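PDB 4GYI: Rio2 kinase, which is an atypical RIO-family kinase of pre-40S ribosomal subunit maturation that binds ADP and magnesium, carries an aspartyl phosphate and probably phosphorylates serine and threonine residues. Local coordinates for residues A[106-112]-A[125-131]; A[176-180]-A[190-194]; A[193-199]-A[233-239]; A[207-211]-A[285-291]. All blocks are in the same frame, centred on the assembly; numbering follows the deposited sequence.

Interaction 1 of 4, residues A[106-112]-A[125-131]. With ADP (adenosine-5'-diphosphate), chain B; EDO (1,2-ethanediol), chain D.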
# COMPACT_ATOMS: atom_id res chain seq x y z
N GLY A 106 9.61 5.47 -1.47
CA GLY A 106 8.63 6.50 -1.77
C GLY A 106 8.22 7.34 -0.57
O GLY A 106 8.72 7.16 0.54
N LYS A 107 7.31 8.28 -0.80
CA LYS A 107 6.93 9.20 0.26
C LYS A 107 5.99 8.50 1.24
O LYS A 107 6.03 8.79 2.44
CB LYS A 107 6.27 10.45 -0.31
CG LYS A 107 7.16 11.24 -1.27
CD LYS A 107 8.53 11.53 -0.64
CE LYS A 107 9.44 12.32 -1.59
NZ LYS A 107 8.91 13.68 -1.89
N GLU A 108 5.18 7.59 0.71
CA GLU A 108 4.23 6.90 1.59
C GLU A 108 4.32 5.38 1.53
O GLU A 108 3.61 4.69 2.27
CB GLU A 108 2.79 7.40 1.39
CG GLU A 108 2.36 7.59 -0.05
CD GLU A 108 2.01 9.03 -0.36
OE1 GLU A 108 2.66 9.94 0.20
OE2 GLU A 108 1.08 9.27 -1.16
N SER A 109 5.22 4.85 0.72
CA SER A 109 5.39 3.40 0.69
C SER A 109 6.74 3.01 0.09
O SER A 109 7.37 3.81 -0.58
CB SER A 109 4.26 2.75 -0.13
OG SER A 109 4.51 2.92 -1.51
N ASP A 110 7.18 1.78 0.36
CA ASP A 110 8.36 1.24 -0.30
C ASP A 110 7.95 0.14 -1.29
O ASP A 110 7.12 -0.70 -0.99
CB ASP A 110 9.35 0.67 0.72
CG ASP A 110 10.04 1.75 1.55
OD1 ASP A 110 10.21 2.88 1.03
OD2 ASP A 110 10.42 1.47 2.71
N ILE A 111 8.53 0.17 -2.49
CA ILE A 111 8.20 -0.81 -3.51
C ILE A 111 9.42 -1.70 -3.72
O ILE A 111 10.50 -1.21 -4.03
CB ILE A 111 7.83 -0.12 -4.84
CG1 ILE A 111 6.73 0.92 -4.62
CG2 ILE A 111 7.39 -1.15 -5.87
CD1 ILE A 111 5.39 0.32 -4.23
N MET A 112 9.24 -3.00 -3.54
CA MET A 112 10.33 -3.96 -3.70
C MET A 112 9.93 -4.94 -4.78
O MET A 112 8.76 -5.19 -4.98
CB MET A 112 10.56 -4.75 -2.41
CG MET A 112 11.06 -3.91 -1.23
SD MET A 112 12.42 -4.72 -0.37
CE MET A 112 11.52 -5.85 0.68
N LYS A 125 4.66 -4.34 -1.82
CA LYS A 125 4.47 -2.95 -1.42
C LYS A 125 4.42 -2.89 0.09
O LYS A 125 3.71 -3.67 0.72
CB LYS A 125 3.18 -2.37 -2.01
CG LYS A 125 2.91 -0.88 -1.66
CD LYS A 125 1.66 -0.39 -2.37
CE LYS A 125 1.29 1.06 -2.00
NZ LYS A 125 0.26 1.60 -2.95
N ILE A 126 5.20 -1.98 0.67
CA ILE A 126 5.25 -1.82 2.12
C ILE A 126 4.75 -0.43 2.48
O ILE A 126 5.33 0.56 2.07
CB ILE A 126 6.70 -1.96 2.63
CG1 ILE A 126 7.27 -3.33 2.19
CG2 ILE A 126 6.75 -1.82 4.15
CD1 ILE A 126 8.74 -3.56 2.59
N HIS A 127 3.66 -0.34 3.23
CA HIS A 127 3.10 0.96 3.56
C HIS A 127 3.88 1.64 4.68
O HIS A 127 4.26 1.00 5.67
CB HIS A 127 1.62 0.85 3.91
CG HIS A 127 0.73 0.59 2.73
ND1 HIS A 127 0.20 1.60 1.96
CD2 HIS A 127 0.29 -0.57 2.18
CE1 HIS A 127 -0.54 1.09 1.00
NE2 HIS A 127 -0.50 -0.23 1.11
N ARG A 128 4.10 2.94 4.50
CA ARG A 128 4.94 3.76 5.36
C ARG A 128 4.26 5.05 5.84
O ARG A 128 4.86 6.12 5.78
CB ARG A 128 6.21 4.14 4.59
CG ARG A 128 7.06 2.93 4.22
CD ARG A 128 7.66 2.25 5.46
NE ARG A 128 8.69 1.28 5.06
CZ ARG A 128 9.06 0.21 5.77
NH1 ARG A 128 8.48 -0.05 6.95
NH2 ARG A 128 10.00 -0.60 5.30
N LEU A 129 3.03 4.95 6.32
CA LEU A 129 2.33 6.12 6.85
C LEU A 129 3.15 6.72 8.01
O LEU A 129 3.73 5.97 8.79
CB LEU A 129 0.92 5.72 7.35
CG LEU A 129 -0.22 5.65 6.32
CD1 LEU A 129 0.14 4.74 5.17
CD2 LEU A 129 -1.49 5.15 6.96
N GLY A 130 3.23 8.04 8.11
CA GLY A 130 3.96 8.68 9.18
C GLY A 130 5.38 9.09 8.83
O GLY A 130 6.02 9.87 9.55
N ARG A 131 5.89 8.55 7.73
CA ARG A 131 7.29 8.77 7.34
C ARG A 131 7.52 10.23 6.96
O ARG A 131 6.72 10.81 6.24
CB ARG A 131 7.68 7.86 6.17
CG ARG A 131 8.73 8.44 5.24
CD ARG A 131 8.98 7.49 4.07
NE ARG A 131 9.66 6.27 4.49
CZ ARG A 131 9.87 5.22 3.69
NH1 ARG A 131 9.43 5.24 2.44
NH2 ARG A 131 10.52 4.16 4.15
PB ADP B . 2.89 4.87 -3.48
O1B ADP B . 4.11 5.01 -2.61
O2B ADP B . 2.58 5.97 -4.46
O3B ADP B . 1.68 4.49 -2.50
PA ADP B . 2.29 3.04 -5.64
O1A ADP B . 1.72 4.27 -6.28
O2A ADP B . 1.35 1.86 -5.39
O3A ADP B . 3.03 3.45 -4.27
O5' ADP B . 3.57 2.61 -6.50
C5' ADP B . 4.63 3.54 -6.70
C4' ADP B . 5.34 3.24 -8.01
O4' ADP B . 5.79 1.88 -8.04
C3' ADP B . 4.46 3.38 -9.25
O3' ADP B . 4.41 4.72 -9.77
C2' ADP B . 5.10 2.43 -10.24
O2' ADP B . 6.30 2.99 -10.78
C1' ADP B . 5.59 1.32 -9.34
N9 ADP B . 4.63 0.22 -9.17
C8 ADP B . 3.83 0.04 -8.10
N7 ADP B . 3.09 -1.10 -8.21
C5 ADP B . 3.45 -1.66 -9.39
C6 ADP B . 3.08 -2.87 -10.13
N6 ADP B . 2.17 -3.73 -9.63
N1 ADP B . 3.69 -3.10 -11.31
C2 ADP B . 4.62 -2.26 -11.82
N3 ADP B . 5.01 -1.14 -11.20
C4 ADP B . 4.46 -0.79 -10.01
C1 EDO D . 4.99 2.47 9.71
O1 EDO D . 4.25 3.11 8.66
C2 EDO D . 5.99 1.51 9.09
O2 EDO D . 5.29 0.70 8.16
O HOH W 1 0.73 4.08 1.75
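D110 and I126 form an antiparallel hydrogen-bonded pair, D110 N to I126 O and I126 N to D110 O both measuring 2.8 Å, in a hairpin whose strand segments 109-112 and 125-127 run at 164° to each other. Past the strand, R128 N extends the pairing by bonding to E108 O. On the face of D110 and I126, the D110 carboxylate is the centre of a salt-bridge network. R131 takes it end-on, NH1 to D110 OD1 at 2.9 Å and NH2 to D110 OD2 at 3.1 Å. R128 NE adds a nearly straight bond to D110 OD2 (2.9 Å, 165°) from the same side of the carboxylate plane as R131 NH2, and R128 NH2 has a further salt bridge to D83. R131 NH1 also bonds to G106 O at 2.8 Å, tying the loop to the network. The hairpin belongs to the nucleotide-binding sheet of the kinase N-lobe, and its other face, with S109, I111 and K125, meets ADP. There K125, extended from CG anti to the backbone N (chi1 -179°), delivers NZ to ADP O2A at 2.7 Å; E163 gives NZ a salt bridge. I111 CD1 packs on K125 CG, and S109 faces the phosphate.

Interaction 2 of 4, residues A[176-180]-A[190-194]. With ADP (adenosine-5'-diphosphate), chain B.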
# COMPACT_ATOMS: atom_id res chain seq x y z
N PRO A 176 -8.65 -2.86 -14.96
CA PRO A 176 -7.22 -3.06 -15.23
C PRO A 176 -6.37 -2.62 -14.01
O PRO A 176 -5.98 -1.47 -13.89
CB PRO A 176 -6.97 -2.16 -16.44
CG PRO A 176 -7.99 -1.03 -16.28
CD PRO A 176 -9.19 -1.65 -15.61
N VAL A 177 -6.11 -3.56 -13.10
CA VAL A 177 -5.37 -3.27 -11.90
C VAL A 177 -4.44 -4.47 -11.75
O VAL A 177 -4.64 -5.48 -12.41
CB VAL A 177 -6.30 -3.16 -10.68
CG1 VAL A 177 -7.31 -2.01 -10.86
CG2 VAL A 177 -7.01 -4.50 -10.42
N PRO A 178 -3.42 -4.36 -10.89
CA PRO A 178 -2.54 -5.53 -10.73
C PRO A 178 -3.31 -6.68 -10.10
O PRO A 178 -4.28 -6.43 -9.39
CB PRO A 178 -1.46 -5.03 -9.76
CG PRO A 178 -1.50 -3.54 -9.87
CD PRO A 178 -2.95 -3.20 -10.11
N GLU A 179 -2.90 -7.91 -10.34
CA GLU A 179 -3.51 -9.02 -9.60
C GLU A 179 -3.02 -9.05 -8.16
O GLU A 179 -1.82 -9.14 -7.91
CB GLU A 179 -3.23 -10.37 -10.26
CG GLU A 179 -3.64 -11.54 -9.38
CD GLU A 179 -3.38 -12.89 -10.03
OE1 GLU A 179 -3.25 -12.93 -11.27
OE2 GLU A 179 -3.32 -13.90 -9.30
N PRO A 180 -3.95 -8.97 -7.20
CA PRO A 180 -3.53 -9.03 -5.81
C PRO A 180 -3.17 -10.48 -5.46
O PRO A 180 -3.90 -11.39 -5.84
CB PRO A 180 -4.78 -8.60 -5.04
CG PRO A 180 -5.93 -9.09 -5.91
CD PRO A 180 -5.42 -8.98 -7.36
N MET A 190 1.84 -8.26 -4.99
CA MET A 190 0.94 -8.19 -6.14
C MET A 190 1.74 -8.46 -7.41
O MET A 190 2.97 -8.41 -7.40
CB MET A 190 0.30 -6.80 -6.20
CG MET A 190 1.29 -5.72 -6.64
SD MET A 190 0.64 -4.05 -6.56
CE MET A 190 0.89 -3.64 -4.85
N SER A 191 1.05 -8.73 -8.52
CA SER A 191 1.75 -9.01 -9.77
C SER A 191 2.54 -7.78 -10.19
O SER A 191 2.22 -6.65 -9.82
CB SER A 191 0.77 -9.42 -10.88
OG SER A 191 0.01 -8.32 -11.32
N LEU A 192 3.62 -8.03 -10.92
CA LEU A 192 4.42 -6.97 -11.52
C LEU A 192 3.82 -6.66 -12.88
O LEU A 192 3.77 -7.51 -13.73
CB LEU A 192 5.85 -7.44 -11.68
CG LEU A 192 6.81 -6.57 -12.50
CD1 LEU A 192 7.04 -5.25 -11.80
CD2 LEU A 192 8.11 -7.33 -12.70
N VAL A 193 3.34 -5.44 -13.08
CA VAL A 193 2.70 -5.07 -14.33
C VAL A 193 3.77 -4.62 -15.31
O VAL A 193 4.64 -3.83 -14.95
CB VAL A 193 1.70 -3.91 -14.12
CG1 VAL A 193 1.00 -3.55 -15.40
CG2 VAL A 193 0.68 -4.29 -13.07
N ASP A 194 3.73 -5.09 -16.55
CA ASP A 194 4.70 -4.63 -17.54
C ASP A 194 4.25 -3.29 -18.15
O ASP A 194 3.88 -3.19 -19.30
CB ASP A 194 4.98 -5.70 -18.60
CG ASP A 194 3.76 -6.03 -19.45
OD1 ASP A 194 2.64 -6.11 -18.88
OD2 ASP A 194 3.92 -6.20 -20.68
PB ADP B . 2.89 4.87 -3.48
O1B ADP B . 4.11 5.01 -2.61
O2B ADP B . 2.58 5.97 -4.46
O3B ADP B . 1.68 4.49 -2.50
PA ADP B . 2.29 3.04 -5.64
O1A ADP B . 1.72 4.27 -6.28
O2A ADP B . 1.35 1.86 -5.39
O3A ADP B . 3.03 3.45 -4.27
O5' ADP B . 3.57 2.61 -6.50
C5' ADP B . 4.63 3.54 -6.70
C4' ADP B . 5.34 3.24 -8.01
O4' ADP B . 5.79 1.88 -8.04
C3' ADP B . 4.46 3.38 -9.25
O3' ADP B . 4.41 4.72 -9.77
C2' ADP B . 5.10 2.43 -10.24
O2' ADP B . 6.30 2.99 -10.78
C1' ADP B . 5.59 1.32 -9.34
N9 ADP B . 4.63 0.22 -9.17
C8 ADP B . 3.83 0.04 -8.10
N7 ADP B . 3.09 -1.10 -8.21
C5 ADP B . 3.45 -1.66 -9.39
C6 ADP B . 3.08 -2.87 -10.13
N6 ADP B . 2.17 -3.73 -9.63
N1 ADP B . 3.69 -3.10 -11.31
C2 ADP B . 4.62 -2.26 -11.82
N3 ADP B . 5.01 -1.14 -11.20
C4 ADP B . 4.46 -0.79 -10.01
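P178 and E179 meet M190 and S191 where the chain enters and leaves the outer pair of strands of the five-stranded sheet. The backbone evidence is one bond, S191 N to E179 O at 3.0 Å and 161°, lying in the carbonyl plane, next to the non-hydrogen-bonded pair P180 and M190. S191 adds a second link with its hydroxyl: OG sits between the backbone N and the carbonyl carbon (chi1 72°), which turns it back to accept from E179 N at 3.1 Å. E179 is thus held through both its N-H and its C=O by one residue.

The M190 side chain can be followed outward. M190 CB lies 3.6 Å from E179 O, and M190 CG passes within 3.7 Å of ADP N6. M190 SD lies 4.0 Å from P178 CB and takes a weak hydrogen bond from ADP N6, the three forming a triangle, while the terminal CE turns on to pack against K125. P178 closes in from the other segment, its CG touching V193 CG2 at 3.9 Å and also facing N6. The adenine edge is then read by the backbone, N6 donating to S191 O and V193 N donating to ADP N1 at 3.0 Å. Such paired bonds from the chain linking the two lobes are the signature of the protein-kinase hinge, here with M190 at the gatekeeper-like position before it.

Interaction 3 of 4, residues A[193-199]-A[233-239]. With MG (magnesium ion), chain C; ADP (adenosine-5'-diphosphate), chain B.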
# COMPACT_ATOMS: atom_id res chain seq x y z
N VAL A 193 3.34 -5.44 -13.08
CA VAL A 193 2.70 -5.07 -14.33
C VAL A 193 3.77 -4.62 -15.31
O VAL A 193 4.64 -3.83 -14.95
CB VAL A 193 1.70 -3.91 -14.12
CG1 VAL A 193 1.00 -3.55 -15.40
CG2 VAL A 193 0.68 -4.29 -13.07
N ASP A 194 3.73 -5.09 -16.55
CA ASP A 194 4.70 -4.63 -17.54
C ASP A 194 4.25 -3.29 -18.15
O ASP A 194 3.88 -3.19 -19.30
CB ASP A 194 4.98 -5.70 -18.60
CG ASP A 194 3.76 -6.03 -19.45
OD1 ASP A 194 2.64 -6.11 -18.88
OD2 ASP A 194 3.92 -6.20 -20.68
N ALA A 195 4.27 -2.26 -17.32
CA ALA A 195 3.88 -0.93 -17.74
C ALA A 195 4.62 0.04 -16.84
O ALA A 195 4.99 -0.29 -15.72
CB ALA A 195 2.37 -0.75 -17.60
N LEU A 196 4.84 1.24 -17.35
CA LEU A 196 5.55 2.29 -16.63
C LEU A 196 4.59 3.46 -16.38
O LEU A 196 3.62 3.64 -17.13
CB LEU A 196 6.72 2.76 -17.48
CG LEU A 196 7.57 1.61 -18.02
CD1 LEU A 196 8.71 2.15 -18.89
CD2 LEU A 196 8.12 0.77 -16.89
N PRO A 197 4.84 4.25 -15.33
CA PRO A 197 3.97 5.38 -15.00
C PRO A 197 3.77 6.29 -16.22
O PRO A 197 4.71 6.52 -16.97
CB PRO A 197 4.76 6.14 -13.93
CG PRO A 197 5.66 5.14 -13.32
CD PRO A 197 5.97 4.11 -14.38
N MET A 198 2.55 6.77 -16.42
CA MET A 198 2.24 7.70 -17.51
C MET A 198 3.14 8.96 -17.49
O MET A 198 3.45 9.53 -18.53
CB MET A 198 0.76 8.09 -17.45
CG MET A 198 0.30 8.98 -18.60
SD MET A 198 -1.50 9.17 -18.57
CE MET A 198 -1.77 9.83 -16.92
N ARG A 199 3.55 9.38 -16.30
CA ARG A 199 4.43 10.54 -16.14
C ARG A 199 5.61 10.49 -17.11
O ARG A 199 6.03 11.52 -17.64
CB ARG A 199 4.95 10.60 -14.70
CG ARG A 199 5.85 11.79 -14.40
CD ARG A 199 7.19 11.35 -13.80
NE ARG A 199 8.14 10.88 -14.81
CZ ARG A 199 8.98 11.67 -15.48
NH1 ARG A 199 8.99 12.97 -15.25
NH2 ARG A 199 9.80 11.15 -16.38
N GLU A 233 -0.71 10.99 -12.82
CA GLU A 233 0.20 10.39 -13.78
C GLU A 233 1.22 9.47 -13.11
O GLU A 233 2.02 8.83 -13.80
CB GLU A 233 0.89 11.47 -14.62
CG GLU A 233 1.82 12.40 -13.81
CD GLU A 233 1.12 13.66 -13.30
OE1 GLU A 233 -0.14 13.68 -13.28
OE2 GLU A 233 1.82 14.62 -12.93
N PHE A 234 1.19 9.40 -11.78
CA PHE A 234 2.03 8.49 -11.00
C PHE A 234 1.31 7.19 -10.67
O PHE A 234 1.96 6.19 -10.40
CB PHE A 234 2.49 9.13 -9.70
CG PHE A 234 3.26 10.40 -9.89
CD1 PHE A 234 4.61 10.36 -10.20
CD2 PHE A 234 2.63 11.64 -9.79
CE1 PHE A 234 5.33 11.54 -10.40
CE2 PHE A 234 3.33 12.82 -9.99
CZ PHE A 234 4.69 12.76 -10.29
N ASN A 235 -0.02 7.21 -10.69
CA ASN A 235 -0.80 6.03 -10.34
C ASN A 235 -1.48 5.40 -11.54
O ASN A 235 -2.33 4.52 -11.41
CB ASN A 235 -1.82 6.37 -9.25
CG ASN A 235 -1.13 6.76 -7.97
OD1 ASN A 235 -0.02 6.31 -7.74
ND2 ASN A 235 -1.75 7.63 -7.18
N ILE A 236 -1.11 5.90 -12.71
CA ILE A 236 -1.56 5.34 -13.97
C ILE A 236 -0.34 4.81 -14.70
O ILE A 236 0.60 5.55 -14.99
CB ILE A 236 -2.28 6.39 -14.84
CG1 ILE A 236 -3.56 6.85 -14.14
CG2 ILE A 236 -2.61 5.80 -16.22
CD1 ILE A 236 -4.02 8.24 -14.53
N LEU A 237 -0.36 3.52 -14.97
CA LEU A 237 0.70 2.87 -15.70
C LEU A 237 0.19 2.67 -17.11
O LEU A 237 -1.00 2.45 -17.31
CB LEU A 237 1.04 1.51 -15.05
CG LEU A 237 1.43 1.48 -13.56
CD1 LEU A 237 2.08 0.15 -13.17
CD2 LEU A 237 2.37 2.61 -13.21
N ILE A 238 1.08 2.77 -18.08
CA ILE A 238 0.71 2.63 -19.47
C ILE A 238 1.39 1.40 -20.04
O ILE A 238 2.62 1.34 -20.08
CB ILE A 238 1.17 3.84 -20.30
CG1 ILE A 238 0.53 5.13 -19.76
CG2 ILE A 238 0.78 3.65 -21.76
CD1 ILE A 238 -0.97 5.09 -19.76
N ARG A 239 0.61 0.39 -20.42
CA ARG A 239 1.18 -0.75 -21.13
C ARG A 239 1.24 -0.37 -22.61
O ARG A 239 0.25 0.09 -23.17
CB ARG A 239 0.33 -2.01 -20.96
CG ARG A 239 1.16 -3.29 -21.01
CD ARG A 239 0.36 -4.54 -21.33
NE ARG A 239 -0.93 -4.61 -20.64
CZ ARG A 239 -1.12 -5.19 -19.46
NH1 ARG A 239 -0.11 -5.75 -18.81
NH2 ARG A 239 -2.33 -5.20 -18.91
MG MG C . 1.08 6.16 -5.93
PB ADP B . 2.89 4.87 -3.48
O1B ADP B . 4.11 5.01 -2.61
O2B ADP B . 2.58 5.97 -4.46
O3B ADP B . 1.68 4.49 -2.50
PA ADP B . 2.29 3.04 -5.64
O1A ADP B . 1.72 4.27 -6.28
O2A ADP B . 1.35 1.86 -5.39
O3A ADP B . 3.03 3.45 -4.27
O5' ADP B . 3.57 2.61 -6.50
C5' ADP B . 4.63 3.54 -6.70
C4' ADP B . 5.34 3.24 -8.01
O4' ADP B . 5.79 1.88 -8.04
C3' ADP B . 4.46 3.38 -9.25
O3' ADP B . 4.41 4.72 -9.77
C2' ADP B . 5.10 2.43 -10.24
O2' ADP B . 6.30 2.99 -10.78
C1' ADP B . 5.59 1.32 -9.34
N9 ADP B . 4.63 0.22 -9.17
C8 ADP B . 3.83 0.04 -8.10
N7 ADP B . 3.09 -1.10 -8.21
C5 ADP B . 3.45 -1.66 -9.39
C6 ADP B . 3.08 -2.87 -10.13
N6 ADP B . 2.17 -3.73 -9.63
N1 ADP B . 3.69 -3.10 -11.31
C2 ADP B . 4.62 -2.26 -11.82
N3 ADP B . 5.01 -1.14 -11.20
C4 ADP B . 4.46 -0.79 -10.01
O HOH W 2 2.64 6.74 -7.18
O HOH W 3 0.97 8.21 -5.42
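Strand 196-197, just after the hinge, pairs with strand 236-239 to form part of the C-lobe floor of the nucleotide site, where L237 CD1 lies under the adenine and N235 OD1 binds magnesium at 2.1 Å. Antiparallel bonds join I238 N to L196 O (2.8 Å) and M198 N to I236 O (2.7 Å, 162°); R199 N then turns onto E233 O. A195 CB sits on L237 CB at 3.7 Å, and L237 CD2 runs beside the ring of P197. M198 extends with CG anti to the backbone N (chi1 -176°) and bends at its end, bringing CE to I236 CD1 at 3.6 Å while its CB meets I238 CG1. At the other end R239 NH1 makes a salt bridge to D194 OD1 at 2.8 Å, nearly along the C-O axis and within the guanidinium plane. A leucine in place of R239 would probably leave the D194 carboxylate without this charge partner and weaken the link between the inverse gamma turn at D194 and the strand. M198, I236 and I238 pack on L210 and L214 of helix 207-223, M198 also touches F284 and I236 touches I281, both of helix 270-289, and strand 250-256 flanks strand 236-242.

Interaction 4 of 4, residues A[207-211]-A[285-291]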
# COMPACT_ATOMS: atom_id res chain seq x y z
N PRO A 207 -3.30 11.88 -28.02
CA PRO A 207 -3.68 12.17 -26.63
C PRO A 207 -5.18 11.98 -26.38
O PRO A 207 -5.56 11.53 -25.30
CB PRO A 207 -3.30 13.64 -26.46
CG PRO A 207 -2.24 13.88 -27.48
CD PRO A 207 -2.59 13.01 -28.65
N ALA A 208 -6.01 12.31 -27.36
CA ALA A 208 -7.46 12.28 -27.19
C ALA A 208 -8.03 10.91 -26.88
O ALA A 208 -9.00 10.80 -26.12
CB ALA A 208 -8.16 12.88 -28.44
N SER A 209 -7.44 9.87 -27.46
CA SER A 209 -7.86 8.50 -27.19
C SER A 209 -7.50 8.10 -25.77
O SER A 209 -8.30 7.51 -25.07
CB SER A 209 -7.18 7.52 -28.15
OG SER A 209 -7.75 7.61 -29.44
N LEU A 210 -6.27 8.40 -25.37
CA LEU A 210 -5.82 8.04 -24.04
C LEU A 210 -6.65 8.81 -22.99
O LEU A 210 -7.09 8.22 -22.01
CB LEU A 210 -4.32 8.30 -23.88
CG LEU A 210 -3.73 8.04 -22.48
CD1 LEU A 210 -3.96 6.60 -22.03
CD2 LEU A 210 -2.24 8.41 -22.42
N TYR A 211 -6.85 10.10 -23.23
CA TYR A 211 -7.69 10.93 -22.37
C TYR A 211 -9.07 10.33 -22.22
O TYR A 211 -9.57 10.18 -21.10
CB TYR A 211 -7.79 12.34 -22.92
CG TYR A 211 -8.73 13.25 -22.15
CD1 TYR A 211 -8.28 13.97 -21.05
CD2 TYR A 211 -10.05 13.42 -22.54
CE1 TYR A 211 -9.12 14.82 -20.36
CE2 TYR A 211 -10.90 14.27 -21.85
CZ TYR A 211 -10.43 14.97 -20.77
OH TYR A 211 -11.26 15.81 -20.09
N PHE A 285 -2.79 16.43 -19.12
CA PHE A 285 -2.97 16.46 -20.57
C PHE A 285 -2.77 17.83 -21.17
O PHE A 285 -2.46 17.96 -22.34
CB PHE A 285 -4.32 15.88 -20.97
CG PHE A 285 -4.29 14.39 -21.10
CD1 PHE A 285 -4.37 13.79 -22.33
CD2 PHE A 285 -4.10 13.60 -19.97
CE1 PHE A 285 -4.31 12.41 -22.44
CE2 PHE A 285 -4.04 12.23 -20.08
CZ PHE A 285 -4.14 11.63 -21.31
N GLU A 286 -2.92 18.87 -20.36
CA GLU A 286 -2.75 20.21 -20.87
C GLU A 286 -1.27 20.55 -20.90
O GLU A 286 -0.77 21.04 -21.92
CB GLU A 286 -3.55 21.21 -20.04
CG GLU A 286 -3.86 22.50 -20.75
CD GLU A 286 -2.66 23.43 -20.83
OE1 GLU A 286 -1.77 23.32 -19.95
OE2 GLU A 286 -2.61 24.26 -21.77
N ARG A 287 -0.56 20.28 -19.81
CA ARG A 287 0.86 20.62 -19.76
C ARG A 287 1.77 19.67 -20.54
O ARG A 287 2.77 20.10 -21.13
CB ARG A 287 1.36 20.83 -18.32
CG ARG A 287 0.90 19.78 -17.33
CD ARG A 287 1.41 20.07 -15.91
NE ARG A 287 0.84 19.16 -14.92
CZ ARG A 287 1.37 17.98 -14.57
NH1 ARG A 287 2.50 17.56 -15.14
NH2 ARG A 287 0.78 17.23 -13.66
N ARG A 288 1.43 18.38 -20.58
CA ARG A 288 2.29 17.38 -21.22
C ARG A 288 2.05 17.21 -22.73
O ARG A 288 3.00 17.09 -23.50
CB ARG A 288 2.21 16.04 -20.48
CG ARG A 288 2.87 14.86 -21.19
CD ARG A 288 4.39 15.00 -21.34
NE ARG A 288 4.95 13.86 -22.07
CZ ARG A 288 5.26 13.86 -23.37
NH1 ARG A 288 5.07 14.94 -24.11
NH2 ARG A 288 5.76 12.76 -23.93
N PHE A 289 0.79 17.20 -23.16
CA PHE A 289 0.49 17.02 -24.59
C PHE A 289 -0.21 18.22 -25.22
O PHE A 289 -0.60 18.17 -26.39
CB PHE A 289 -0.36 15.77 -24.82
CG PHE A 289 0.14 14.55 -24.10
CD1 PHE A 289 1.31 13.92 -24.48
CD2 PHE A 289 -0.57 14.03 -23.03
CE1 PHE A 289 1.76 12.81 -23.82
CE2 PHE A 289 -0.14 12.92 -22.37
CZ PHE A 289 1.04 12.30 -22.76
N HIS A 290 -0.37 19.29 -24.45
CA HIS A 290 -1.07 20.48 -24.92
C HIS A 290 -2.42 20.11 -25.50
O HIS A 290 -2.83 20.60 -26.55
CB HIS A 290 -0.20 21.25 -25.91
CG HIS A 290 1.13 21.62 -25.36
ND1 HIS A 290 1.31 22.66 -24.47
CD2 HIS A 290 2.35 21.04 -25.51
CE1 HIS A 290 2.58 22.73 -24.13
NE2 HIS A 290 3.24 21.76 -24.74
N PHE A 291 -3.11 19.22 -24.79
CA PHE A 291 -4.42 18.74 -25.18
C PHE A 291 -5.47 19.20 -24.19
O PHE A 291 -5.26 19.16 -22.97
CB PHE A 291 -4.45 17.22 -25.25
CG PHE A 291 -5.81 16.66 -25.49
CD1 PHE A 291 -6.31 16.56 -26.77
CD2 PHE A 291 -6.59 16.22 -24.43
CE1 PHE A 291 -7.58 16.05 -26.99
CE2 PHE A 291 -7.86 15.70 -24.64
CZ PHE A 291 -8.36 15.62 -25.92
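F285 and Y211 make an edge-to-face pair, the edge of Y211 toward the face of F285, with centroids 5.5 Å apart and planes at 68°. At the rim of the F285 ring, L210 CG lies in plane at 3.8 Å from CZ, and P207 O comes to 3.2 Å from CE1. F291 puts CE2 over one face of the Y211 ring, 3.6 Å from Y211 CG. F291 CE1 touches A208 CB at 3.5 Å, and A208 N lies over one face of the F291 ring. Y211 CG stands anti to the backbone N (chi1 176°), which carries its ring to both phenylalanines. These three rings form an aromatic cluster joining the N-terminal turn of helix 207-223 to the C-terminal end of helix 270-289 in the kinase C-lobe; the short axes are 11.9 Å apart at 147°. An alanine in place of F285 is likely to open a gap between Y211, L210 and P207 and free the tyrosine ring to shift. Further out, P207 CG packs on F289 CB at 3.8 Å, and F289 CD2 lies over the F285 face opposite Y211. Beyond H290, which has positive phi, F291 N bonds back to F285 O at 2.8 Å. F289 also touches V201 and V204.

How the interactions relate
Interactions 1, 2 and 3 surround ADP from different sides: 1 holds the phosphates from the N-lobe sheet, 2 holds the adenine edge at the hinge, and 3 supplies the C-lobe floor and a magnesium ligand. Interactions 1 and 2 touch through K125 CB and M190 CE, 3.9 Å apart on neighbouring strands, although their centres are about 18 Å apart. V193 and D194 belong to both 2 and 3, whose centres lie about 11 Å apart. Interaction 4 is away from the nucleotide but meets 3, centre to centre about 15 Å, through the salt bridge E233 OE2 to R287 NH2 at 2.9 Å and packing of M198 SD on L210 CD2 at 4.0 Å.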